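Local coordinates for hypothetical protein Paer03002360 (Pseudomonas aeruginosa, PDB 2ERV), which hydrolyses the ester bond at the 3 position of lipid A in the outer membrane, releasing a primary fatty acyl chain from lipopolysaccharide, at residues T10-M15 with D137-Y142; T46-G51 with T91-Q96. All coordinates share one frame; numbering follows the deposited sequence.

Contact 1 of 2, residues T10-M15 with D137-Y142; sequences TGQSGM and DGIESY. With CXE (pentaethylene glycol monodecyl ether), chain E.
The tight turn between strands 2-9 and 15-24 of the beta barrel packs, through Thr-10 and Gly-11, on the start of strand 139-149, where Glu-140 belongs to the charge relay system of the active site. Residues 10-13 form a type I turn, and Ser-13 follows in the left-handed region, as in a hairpin with a G1 bulge. Thr-10 suits the opening position of the turn: its OG1 receives Gly-14 N at 3.1 Å and, more weakly, Gln-12 N, while its CG2 methyl is left to face Glu-140 O and Ile-139 CD1. The closest direct contact with the strand is a CA-H...O approach, Thr-10 CA lying 3.1 Å from Glu-140 O. With CG1 anti to the backbone N (chi1 -167°), Ile-139 carries CD1 to the Thr-10 methyl. Tyr-142 presents a ring edge to the turn, CE2 lying 3.9 Å from Gly-11 N, which is near the ring plane; its CB also meets O20 of the bound detergent.

Two waters make the polar link. The first accepts from Gly-11 N (2.7 Å) and from Glu-140 N, and donates to Gln-12 OE1 and to Glu-140 OE1 (2.9 Å), so four bonds, two accepted and two donated, hold this water. The second accepts from Gln-12 NE2 and donates to Glu-140 OE1 at 2.6 Å. Gln-12, bent at chi2 (74°), brings both ends of its amide to this water pair, a task for which a group that donates and accepts is well suited. Glu-140 OE2 is meanwhile bonded to His-126 ND1. The carboxylate is thus held at both oxygens, with the turn and its waters acting as a second shell that is likely to limit its rotation and keep OE2 turned to the histidine.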
# COMPACT_ATOMS: atom_id res chain seq x y z
N THR A 10 4.57 9.85 -6.63
CA THR A 10 4.45 8.89 -7.76
C THR A 10 5.78 8.83 -8.53
O THR A 10 6.69 9.61 -8.24
CB THR A 10 3.37 9.33 -8.72
OG1 THR A 10 3.75 10.61 -9.29
CG2 THR A 10 2.03 9.56 -7.99
N GLY A 11 5.89 7.97 -9.53
CA GLY A 11 7.05 8.03 -10.44
C GLY A 11 7.21 9.37 -11.17
O GLY A 11 8.30 9.72 -11.66
N GLN A 12 6.11 10.12 -11.27
CA GLN A 12 6.08 11.44 -11.95
C GLN A 12 6.23 12.61 -10.94
O GLN A 12 6.06 13.79 -11.28
CB GLN A 12 4.78 11.57 -12.75
CG GLN A 12 4.69 10.58 -13.96
CD GLN A 12 4.41 9.12 -13.52
OE1 GLN A 12 3.47 8.85 -12.74
NE2 GLN A 12 5.22 8.18 -14.03
N SER A 13 6.58 12.27 -9.70
CA SER A 13 6.83 13.25 -8.63
C SER A 13 5.57 14.02 -8.17
O SER A 13 5.69 15.13 -7.64
CB SER A 13 7.96 14.23 -9.04
OG SER A 13 9.21 13.57 -9.18
N GLY A 14 4.38 13.46 -8.37
CA GLY A 14 3.17 14.02 -7.76
C GLY A 14 2.99 13.41 -6.36
O GLY A 14 3.42 12.30 -6.11
N MET A 15 2.32 14.13 -5.46
CA MET A 15 2.14 13.66 -4.04
C MET A 15 0.99 12.66 -3.98
O MET A 15 0.09 12.76 -4.78
CB MET A 15 1.76 14.85 -3.16
CG MET A 15 2.85 15.93 -2.98
SD MET A 15 4.42 15.19 -2.44
CE MET A 15 4.02 14.45 -0.86
N ASP A 137 -1.55 3.02 -18.46
CA ASP A 137 -0.26 3.66 -18.20
C ASP A 137 0.35 3.16 -16.87
O ASP A 137 1.55 3.28 -16.65
CB ASP A 137 -0.38 5.17 -18.12
CG ASP A 137 -0.56 5.84 -19.47
OD1 ASP A 137 -0.51 5.17 -20.53
OD2 ASP A 137 -0.72 7.08 -19.55
N GLY A 138 -0.50 2.65 -16.00
CA GLY A 138 -0.14 2.32 -14.60
C GLY A 138 0.21 3.59 -13.82
O GLY A 138 0.50 4.63 -14.41
N ILE A 139 0.23 3.50 -12.49
CA ILE A 139 0.77 4.59 -11.68
C ILE A 139 1.31 3.95 -10.37
O ILE A 139 0.90 2.84 -9.97
CB ILE A 139 -0.33 5.62 -11.35
CG1 ILE A 139 0.25 6.96 -10.77
CG2 ILE A 139 -1.37 5.00 -10.45
CD1 ILE A 139 -0.77 8.11 -10.69
N GLU A 140 2.20 4.67 -9.70
CA GLU A 140 2.89 4.11 -8.55
C GLU A 140 2.86 5.13 -7.44
O GLU A 140 2.75 6.34 -7.73
CB GLU A 140 4.36 3.81 -8.89
CG GLU A 140 4.61 2.68 -9.91
CD GLU A 140 4.39 3.10 -11.37
OE1 GLU A 140 4.95 4.14 -11.78
OE2 GLU A 140 3.66 2.36 -12.12
N SER A 141 3.01 4.65 -6.21
CA SER A 141 3.13 5.51 -5.03
C SER A 141 4.29 4.93 -4.17
O SER A 141 4.31 3.74 -3.83
CB SER A 141 1.80 5.52 -4.23
OG SER A 141 1.93 6.28 -3.01
N TYR A 142 5.27 5.77 -3.89
CA TYR A 142 6.42 5.40 -3.03
C TYR A 142 6.31 6.22 -1.75
O TYR A 142 6.44 7.45 -1.79
CB TYR A 142 7.74 5.74 -3.75
CG TYR A 142 7.86 5.08 -5.13
CD1 TYR A 142 8.34 3.78 -5.25
CD2 TYR A 142 7.50 5.77 -6.28
CE1 TYR A 142 8.44 3.15 -6.51
CE2 TYR A 142 7.62 5.16 -7.54
CZ TYR A 142 8.10 3.85 -7.63
OH TYR A 142 8.20 3.19 -8.84
C10 CXE E . 8.12 14.25 -0.91
O11 CXE E . 7.33 13.09 -0.62
C12 CXE E . 8.11 11.91 -0.78
C13 CXE E . 8.20 11.16 0.54
O14 CXE E . 8.18 9.76 0.24
C15 CXE E . 9.27 9.03 0.79
C16 CXE E . 9.65 7.94 -0.19
O17 CXE E . 9.86 6.76 0.55
C18 CXE E . 10.79 5.88 -0.08
C19 CXE E . 10.13 4.54 -0.38
O20 CXE E . 10.53 4.13 -1.68
C21 CXE E . 11.25 2.88 -1.72
C22 CXE E . 10.36 1.80 -1.14
O23 CXE E . 10.90 0.51 -1.40
C24 CXE E . 10.20 -0.48 -0.64
C25 CXE E . 11.27 -1.34 -0.01
O26 CXE E . 10.76 -2.64 0.13
O HOH W 1 3.95 6.75 -11.05
O HOH W 2 4.41 5.08 -14.10

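Contact 2 of 2, residues T46-G51 with T91-Q96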
# COMPACT_ATOMS: atom_id res chain seq x y z
N THR A 46 -6.81 6.65 -0.91
CA THR A 46 -5.61 7.40 -1.33
C THR A 46 -6.06 8.60 -2.10
O THR A 46 -6.98 8.50 -2.91
CB THR A 46 -4.67 6.53 -2.22
OG1 THR A 46 -4.28 5.34 -1.49
CG2 THR A 46 -3.36 7.26 -2.56
N TYR A 47 -5.44 9.74 -1.81
CA TYR A 47 -5.62 10.90 -2.68
C TYR A 47 -4.34 11.08 -3.50
O TYR A 47 -3.24 10.96 -2.97
CB TYR A 47 -5.87 12.18 -1.84
CG TYR A 47 -5.94 13.44 -2.67
CD1 TYR A 47 -7.11 13.75 -3.34
CD2 TYR A 47 -4.87 14.30 -2.78
CE1 TYR A 47 -7.19 14.89 -4.12
CE2 TYR A 47 -4.96 15.47 -3.58
CZ TYR A 47 -6.13 15.73 -4.22
OH TYR A 47 -6.29 16.85 -5.00
N TRP A 48 -4.53 11.37 -4.79
CA TRP A 48 -3.45 11.50 -5.75
C TRP A 48 -3.51 12.90 -6.27
O TRP A 48 -4.50 13.23 -6.94
CB TRP A 48 -3.73 10.58 -6.96
CG TRP A 48 -3.81 9.07 -6.59
CD1 TRP A 48 -4.90 8.42 -6.04
CD2 TRP A 48 -2.76 8.11 -6.65
NE1 TRP A 48 -4.59 7.09 -5.79
CE2 TRP A 48 -3.28 6.88 -6.16
CE3 TRP A 48 -1.41 8.14 -7.09
CZ2 TRP A 48 -2.50 5.71 -6.09
CZ3 TRP A 48 -0.67 6.99 -7.03
CH2 TRP A 48 -1.19 5.79 -6.53
N GLU A 49 -2.46 13.68 -6.05
CA GLU A 49 -2.31 15.02 -6.58
C GLU A 49 -2.49 14.99 -8.10
O GLU A 49 -2.06 14.03 -8.78
CB GLU A 49 -0.94 15.58 -6.23
CG GLU A 49 -0.71 17.02 -6.68
CD GLU A 49 0.73 17.51 -6.56
OE1 GLU A 49 1.65 16.75 -6.17
OE2 GLU A 49 0.94 18.71 -6.86
N GLY A 50 -3.12 16.04 -8.64
CA GLY A 50 -3.38 16.10 -10.08
C GLY A 50 -2.08 16.25 -10.84
O GLY A 50 -1.04 16.52 -10.25
N GLY A 51 -2.13 16.09 -12.16
CA GLY A 51 -0.95 16.27 -12.98
C GLY A 51 -1.48 16.65 -14.35
O GLY A 51 -2.55 17.23 -14.45
N THR A 91 -10.33 7.67 -14.77
CA THR A 91 -9.36 6.85 -15.47
C THR A 91 -8.05 7.59 -15.71
O THR A 91 -7.08 6.98 -16.16
CB THR A 91 -9.91 6.39 -16.84
OG1 THR A 91 -10.32 7.54 -17.57
CG2 THR A 91 -11.23 5.59 -16.70
N ARG A 92 -8.03 8.90 -15.49
CA ARG A 92 -6.80 9.69 -15.61
C ARG A 92 -6.39 10.20 -14.24
O ARG A 92 -7.18 10.80 -13.55
CB ARG A 92 -7.02 10.88 -16.54
CG ARG A 92 -7.11 10.50 -18.00
CD ARG A 92 -7.68 11.64 -18.86
NE ARG A 92 -7.24 11.41 -20.24
CZ ARG A 92 -7.96 10.78 -21.14
NH1 ARG A 92 -9.15 10.32 -20.81
NH2 ARG A 92 -7.48 10.59 -22.37
N VAL A 93 -5.16 9.92 -13.83
CA VAL A 93 -4.69 10.22 -12.48
C VAL A 93 -3.27 10.74 -12.65
O VAL A 93 -2.47 10.13 -13.38
CB VAL A 93 -4.66 8.94 -11.60
CG1 VAL A 93 -4.24 9.22 -10.15
CG2 VAL A 93 -6.05 8.24 -11.60
N GLY A 94 -2.96 11.85 -12.00
CA GLY A 94 -1.66 12.47 -12.11
C GLY A 94 -1.37 12.72 -13.58
O GLY A 94 -2.22 13.26 -14.28
N ASP A 95 -0.21 12.28 -14.04
CA ASP A 95 0.17 12.39 -15.44
C ASP A 95 -0.25 11.14 -16.24
O ASP A 95 0.19 10.98 -17.36
CB ASP A 95 1.69 12.53 -15.59
CG ASP A 95 2.23 13.87 -15.14
OD1 ASP A 95 1.47 14.83 -14.85
OD2 ASP A 95 3.46 14.03 -15.03
N GLN A 96 -1.07 10.25 -15.67
CA GLN A 96 -1.24 8.89 -16.22
C GLN A 96 -2.66 8.62 -16.74
O GLN A 96 -3.62 8.99 -16.11
CB GLN A 96 -0.93 7.81 -15.17
CG GLN A 96 0.45 7.92 -14.45
CD GLN A 96 1.63 7.96 -15.42
OE1 GLN A 96 2.20 9.02 -15.64
NE2 GLN A 96 2.02 6.80 -15.97
O HOH W 3 -4.88 12.86 -10.00
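Trp-48 and Val-93 make the tight part of this contact: Val-93 CG1 comes within 3.5 Å of Trp-48 CB and also touches CG, meeting the indole obliquely. Val-93 has CG1 anti to its backbone N (chi1 -177°), which aims that methyl at the root of the tryptophan, and a compact branched residue can pack closely here. The large indole suits the buried site because it is lodged on several sides. Thr-46 CG2 sits 3.4 Å above one of its faces, toward the rim, Phe-88 and Tyr-127 meet it with their rings, and its NE1 bonds to Ser-59 OG.

Past the end of strand 35-48 the packing becomes looser and wetter. Gly-94 reaches the other segment through a water that accepts from Gly-94 N at 3.0 Å and can donate to Trp-48 O. Beyond it, Gly-51 is exposed and, lacking a side chain, lets its backbone lie close to the turn, its CA 3.4 Å from Asp-95 OD1. Asp-95 OD1 itself accepts from Asp-52 N. Gly-94, with positive phi, takes the first corner of a type II' turn, and Val-93 and Gln-96 pair through Val-93 N to Gln-96 O and Gln-96 N to Val-93 O (2.7 Å). This is the classic two-residue beta hairpin, here laid against the end of a barrel strand.

In the fold
Contacts 1 and 2 lie side by side at one end of the barrel, their centres about 8 Å apart. Two probable hydrogen bonds join them: Glu-49 OE1 receives Met-15 N at 2.8 Å, and Gln-96 NE2 reaches Gly-138 O at 3.1 Å. The side chains of Gln-12 and Gln-96 also pack together. Ile-139 links the apolar parts, touching Trp-48, Val-93 and Gln-96. The side chain of Glu-140, in contact 1, is about 6 Å from that of the active-site Ser-128 and about 3 Å from that of His-126; contact 2 lies a little farther off, the Trp-48 side chain about 6 Å from that of Glu-140 and about 8 Å from that of His-126.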